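Local atomic coordinates of histidine--tRNA ligase (Staphylococcus aureus, PDB entry 1QE0), a protein that catalyses the ATP-dependent attachment of L-histidine to tRNA(His), releasing AMP and diphosphate, as a homodimeric class II aminoacyl-tRNA synthetase. Residues K232-Q237 against G286-G291; P253-G258 against A266-M271. All coordinates share one frame; numbering follows the deposited sequence.

Contact 1: residues K232-Q237 against G286-G291; sequences KAYYEQ and GGRYNG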
# COMPACT_ATOMS: atom_id res chain seq x y z
N LYS A 232 -13.88 -24.27 25.86
CA LYS A 232 -14.34 -23.32 26.87
C LYS A 232 -13.21 -22.72 27.66
O LYS A 232 -13.44 -21.76 28.38
CB LYS A 232 -15.33 -23.99 27.83
CG LYS A 232 -16.12 -23.04 28.72
CD LYS A 232 -17.44 -23.70 29.18
CE LYS A 232 -17.19 -24.97 30.03
NZ LYS A 232 -18.44 -25.61 30.59
N ALA A 233 -12.02 -23.31 27.56
CA ALA A 233 -10.84 -22.81 28.26
C ALA A 233 -9.98 -22.01 27.33
O ALA A 233 -9.20 -21.17 27.77
CB ALA A 233 -10.05 -23.93 28.83
N TYR A 234 -10.06 -22.30 26.03
CA TYR A 234 -9.31 -21.53 25.05
C TYR A 234 -9.94 -20.14 25.12
O TYR A 234 -9.25 -19.14 25.40
CB TYR A 234 -9.49 -22.12 23.65
CG TYR A 234 -8.60 -21.52 22.58
CD1 TYR A 234 -8.52 -20.14 22.38
CD2 TYR A 234 -7.87 -22.34 21.76
CE1 TYR A 234 -7.72 -19.61 21.38
CE2 TYR A 234 -7.06 -21.82 20.77
CZ TYR A 234 -6.99 -20.46 20.58
OH TYR A 234 -6.13 -20.00 19.62
N TYR A 235 -11.26 -20.11 24.97
CA TYR A 235 -12.03 -18.88 25.01
C TYR A 235 -11.80 -18.14 26.30
O TYR A 235 -11.66 -16.91 26.30
CB TYR A 235 -13.52 -19.17 24.82
CG TYR A 235 -14.40 -17.93 24.84
CD1 TYR A 235 -15.58 -17.90 25.58
CD2 TYR A 235 -14.06 -16.79 24.10
CE1 TYR A 235 -16.40 -16.78 25.59
CE2 TYR A 235 -14.88 -15.66 24.11
CZ TYR A 235 -16.04 -15.67 24.85
OH TYR A 235 -16.88 -14.60 24.76
N GLU A 236 -11.76 -18.87 27.41
CA GLU A 236 -11.53 -18.20 28.69
C GLU A 236 -10.13 -17.63 28.74
O GLU A 236 -9.90 -16.65 29.43
CB GLU A 236 -11.75 -19.10 29.91
CG GLU A 236 -13.12 -19.80 30.06
CD GLU A 236 -14.36 -18.91 29.94
OE1 GLU A 236 -15.21 -19.21 29.05
OE2 GLU A 236 -14.51 -17.96 30.76
N GLN A 237 -9.17 -18.26 28.05
CA GLN A 237 -7.80 -17.75 28.03
C GLN A 237 -7.73 -16.51 27.16
O GLN A 237 -7.08 -15.53 27.55
CB GLN A 237 -6.83 -18.80 27.52
CG GLN A 237 -5.38 -18.38 27.67
CD GLN A 237 -5.08 -17.85 29.06
OE1 GLN A 237 -4.52 -16.77 29.23
NE2 GLN A 237 -5.49 -18.61 30.07
N GLY A 286 -13.31 -10.72 11.91
CA GLY A 286 -12.48 -11.88 11.63
C GLY A 286 -12.59 -12.97 12.67
O GLY A 286 -13.53 -12.99 13.45
N GLY A 287 -11.63 -13.90 12.68
CA GLY A 287 -11.63 -15.02 13.62
C GLY A 287 -10.76 -16.21 13.20
O GLY A 287 -10.12 -16.14 12.14
N ARG A 288 -10.71 -17.29 14.00
CA ARG A 288 -9.90 -18.49 13.68
C ARG A 288 -10.62 -19.40 12.71
O ARG A 288 -11.84 -19.33 12.56
CB ARG A 288 -9.60 -19.36 14.90
CG ARG A 288 -8.77 -18.73 15.99
CD ARG A 288 -8.03 -19.79 16.81
NE ARG A 288 -7.00 -20.41 16.01
CZ ARG A 288 -5.73 -20.02 15.96
NH1 ARG A 288 -5.29 -19.02 16.69
NH2 ARG A 288 -4.95 -20.51 15.02
N TYR A 289 -9.87 -20.33 12.14
CA TYR A 289 -10.45 -21.28 11.22
C TYR A 289 -9.64 -22.59 11.21
O TYR A 289 -8.46 -22.59 11.54
CB TYR A 289 -10.53 -20.68 9.82
CG TYR A 289 -9.26 -20.00 9.31
CD1 TYR A 289 -8.25 -20.72 8.67
CD2 TYR A 289 -9.06 -18.64 9.48
CE1 TYR A 289 -7.09 -20.10 8.22
CE2 TYR A 289 -7.91 -18.01 9.03
CZ TYR A 289 -6.93 -18.74 8.41
OH TYR A 289 -5.79 -18.10 7.99
N ASN A 290 -10.33 -23.71 11.04
CA ASN A 290 -9.63 -24.98 10.87
C ASN A 290 -10.41 -25.79 9.85
O ASN A 290 -11.43 -26.37 10.16
CB ASN A 290 -9.40 -25.80 12.14
CG ASN A 290 -8.43 -26.99 11.91
OD1 ASN A 290 -7.35 -27.07 12.52
ND2 ASN A 290 -8.79 -27.89 10.98
N GLY A 291 -9.91 -25.81 8.63
CA GLY A 291 -10.56 -26.51 7.55
C GLY A 291 -10.49 -25.72 6.25
O GLY A 291 -10.74 -26.26 5.19
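Y234 and R288 are the two residues that meet between 232-237 and 286-291, their side chains crossing at about a right angle. Along the strand, the backbones of G286 and G287 pair with F267 and G305, tying the chain into the sheet on both sides before the arginine is reached. R288 then sends its side chain to the helix. The chain is bent at chi3 (69°), which brings CD within 3.4 Å of Y234 OH and sets the guanidinium obliquely to the phenol, its plane 52° from the ring, with NH1 3.2 Å from that same OH. On the helix side, CG of Y234 stands anti to the backbone N (chi1 -172°), carrying the ring out to the arginine. The partner that gathers both polar ends is D140 of helix 137-153: its OD2 accepts a hydrogen bond from Y234 OH and forms a salt bridge with R288 NH1. A phenol and a guanidinium suit this place, since both can donate to one carboxylate, while the ring also stacks on H264. After Y289, which continues the pairing with G303, G291 occupies the N-cap position before helix 292-295. This is the antiparallel core sheet of a class II catalytic domain, with helices 137-153 and 231-245 joined to strand 280-290 through D140, Y234 and R288.

Contact 2: residues P253-G258 against A266-M271; sequences PNLVRG and AFELMM
L255 lays its two methyls over the start of strand 265-272: CD2 rests on the backbone of F267, 4.0 Å from its CA, while CD1 meets the carboxylate end of E268, 3.9 Å from OE1. With CG anti to the backbone N (chi1 168°), the branched end reaches forward to both residues. Leucine fits because it offers one methyl to the strand backbone and the other to that carboxylate end, in van der Waals contact. L255 is also the centre of an inverse gamma turn, which bends the loop sharply here; its carbonyl O lies 4.1 Å from A266 CB. Two residues on, R257 passes the same alanine methyl, with NE 4.1 Å from A266 CB. A small residue at 266 allows the arginine to run close by the strand. Beyond it, R257 NH2 comes to 3.3 Å from F267 O, and NH1 has a weak hydrogen bond to Y262 OH. E268 OE1 lies 5.0 Å from R257 NH2, too far for a salt bridge, although the opposite charge may still steady the guanidinium. L255 to G258 form the first half of the histidine A motif (LVRGLDYY) of histidyl-tRNA synthetases. V256 points away from the strand and touches N164, whereas L255 also packs on V162, both in strand 159-165. F267 turns its ring to the other face of the sheet, against L144 and V147 of helix 137-153, so the strand lies between that helix and the loop, flanked by strands 159-165 and 280-290.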
# COMPACT_ATOMS: atom_id res chain seq x y z
N PRO A 253 -22.95 -13.77 22.19
CA PRO A 253 -23.23 -15.19 21.93
C PRO A 253 -23.72 -15.45 20.52
O PRO A 253 -23.42 -16.48 19.97
CB PRO A 253 -24.31 -15.50 22.94
CG PRO A 253 -23.91 -14.67 24.08
CD PRO A 253 -23.57 -13.34 23.45
N ASN A 254 -24.44 -14.48 19.95
CA ASN A 254 -25.02 -14.60 18.62
C ASN A 254 -24.09 -14.21 17.47
O ASN A 254 -24.50 -14.18 16.30
CB ASN A 254 -26.29 -13.76 18.55
CG ASN A 254 -27.22 -14.01 19.72
OD1 ASN A 254 -27.37 -13.15 20.62
ND2 ASN A 254 -27.78 -15.21 19.77
N LEU A 255 -22.84 -13.90 17.81
CA LEU A 255 -21.87 -13.51 16.81
C LEU A 255 -21.18 -14.80 16.47
O LEU A 255 -20.18 -15.16 17.09
CB LEU A 255 -20.86 -12.50 17.36
CG LEU A 255 -19.62 -12.23 16.50
CD1 LEU A 255 -19.97 -11.80 15.11
CD2 LEU A 255 -18.80 -11.20 17.20
N VAL A 256 -21.75 -15.51 15.51
CA VAL A 256 -21.20 -16.77 15.09
C VAL A 256 -21.07 -16.77 13.58
O VAL A 256 -21.52 -15.85 12.92
CB VAL A 256 -22.11 -17.94 15.50
CG1 VAL A 256 -22.51 -17.80 16.96
CG2 VAL A 256 -23.34 -17.99 14.60
N ARG A 257 -20.44 -17.82 13.07
CA ARG A 257 -20.24 -18.00 11.63
C ARG A 257 -20.56 -19.44 11.27
O ARG A 257 -20.09 -20.39 11.92
CB ARG A 257 -18.81 -17.63 11.25
CG ARG A 257 -18.50 -16.15 11.40
CD ARG A 257 -17.05 -15.89 11.79
NE ARG A 257 -16.87 -14.49 12.15
CZ ARG A 257 -16.04 -13.65 11.55
NH1 ARG A 257 -15.27 -14.08 10.55
NH2 ARG A 257 -16.00 -12.38 11.93
N GLY A 258 -21.41 -19.59 10.25
CA GLY A 258 -21.84 -20.89 9.79
C GLY A 258 -20.80 -21.78 9.14
O GLY A 258 -20.86 -23.00 9.29
N ALA A 266 -14.15 -15.41 17.40
CA ALA A 266 -14.84 -14.70 16.34
C ALA A 266 -14.99 -13.33 16.95
O ALA A 266 -15.16 -13.22 18.16
CB ALA A 266 -16.18 -15.33 16.09
N PHE A 267 -14.77 -12.29 16.16
CA PHE A 267 -14.89 -10.94 16.67
C PHE A 267 -15.29 -9.95 15.59
O PHE A 267 -15.27 -10.26 14.40
CB PHE A 267 -13.60 -10.51 17.37
CG PHE A 267 -12.48 -10.17 16.44
CD1 PHE A 267 -11.66 -11.17 15.93
CD2 PHE A 267 -12.29 -8.84 16.02
CE1 PHE A 267 -10.66 -10.87 15.01
CE2 PHE A 267 -11.28 -8.52 15.10
CZ PHE A 267 -10.48 -9.54 14.59
N GLU A 268 -15.65 -8.76 16.06
CA GLU A 268 -16.08 -7.67 15.21
C GLU A 268 -15.76 -6.44 16.00
O GLU A 268 -15.97 -6.44 17.21
CB GLU A 268 -17.56 -7.78 14.99
CG GLU A 268 -17.86 -7.92 13.55
CD GLU A 268 -19.32 -8.14 13.27
OE1 GLU A 268 -19.60 -8.98 12.38
OE2 GLU A 268 -20.17 -7.49 13.91
N LEU A 269 -15.13 -5.45 15.37
CA LEU A 269 -14.78 -4.20 16.04
C LEU A 269 -15.87 -3.28 15.57
O LEU A 269 -16.21 -3.28 14.37
CB LEU A 269 -13.44 -3.64 15.57
CG LEU A 269 -12.62 -2.85 16.61
CD1 LEU A 269 -11.52 -2.09 15.99
CD2 LEU A 269 -13.46 -1.91 17.36
N MET A 270 -16.47 -2.54 16.49
CA MET A 270 -17.51 -1.64 16.04
C MET A 270 -17.41 -0.23 16.55
O MET A 270 -16.73 0.07 17.54
CB MET A 270 -18.92 -2.25 16.21
CG MET A 270 -18.97 -3.62 16.86
SD MET A 270 -20.51 -4.46 16.46
CE MET A 270 -20.31 -4.64 14.73
N MET A 271 -17.97 0.65 15.72
CA MET A 271 -17.99 2.08 15.91
C MET A 271 -19.40 2.50 16.20
O MET A 271 -20.35 2.17 15.47
CB MET A 271 -17.50 2.74 14.62
CG MET A 271 -17.95 4.19 14.33
SD MET A 271 -16.74 5.46 14.80
CE MET A 271 -15.25 4.53 14.88

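Both contacts belong to one sheet of the catalytic domain: strands 265-272 and 280-290 are antiparallel neighbours, and G286 O probably accepts a hydrogen bond from F267 N at 3.1 Å. Contact 2 is nested within the span of chain closed by contact 1, and their centres lie about 12 Å apart. Each is partly buried. Contact 1 is a single polar pair between helix and strand, focused on an acidic residue from a third element; contact 2 is broader, mixing leucine and alanine packing with an arginine reaching past the start of the strand. R257 also reaches toward contact 1, its NH2 packing 3.0 Å from G286 O, so the loop of contact 2 touches both strands.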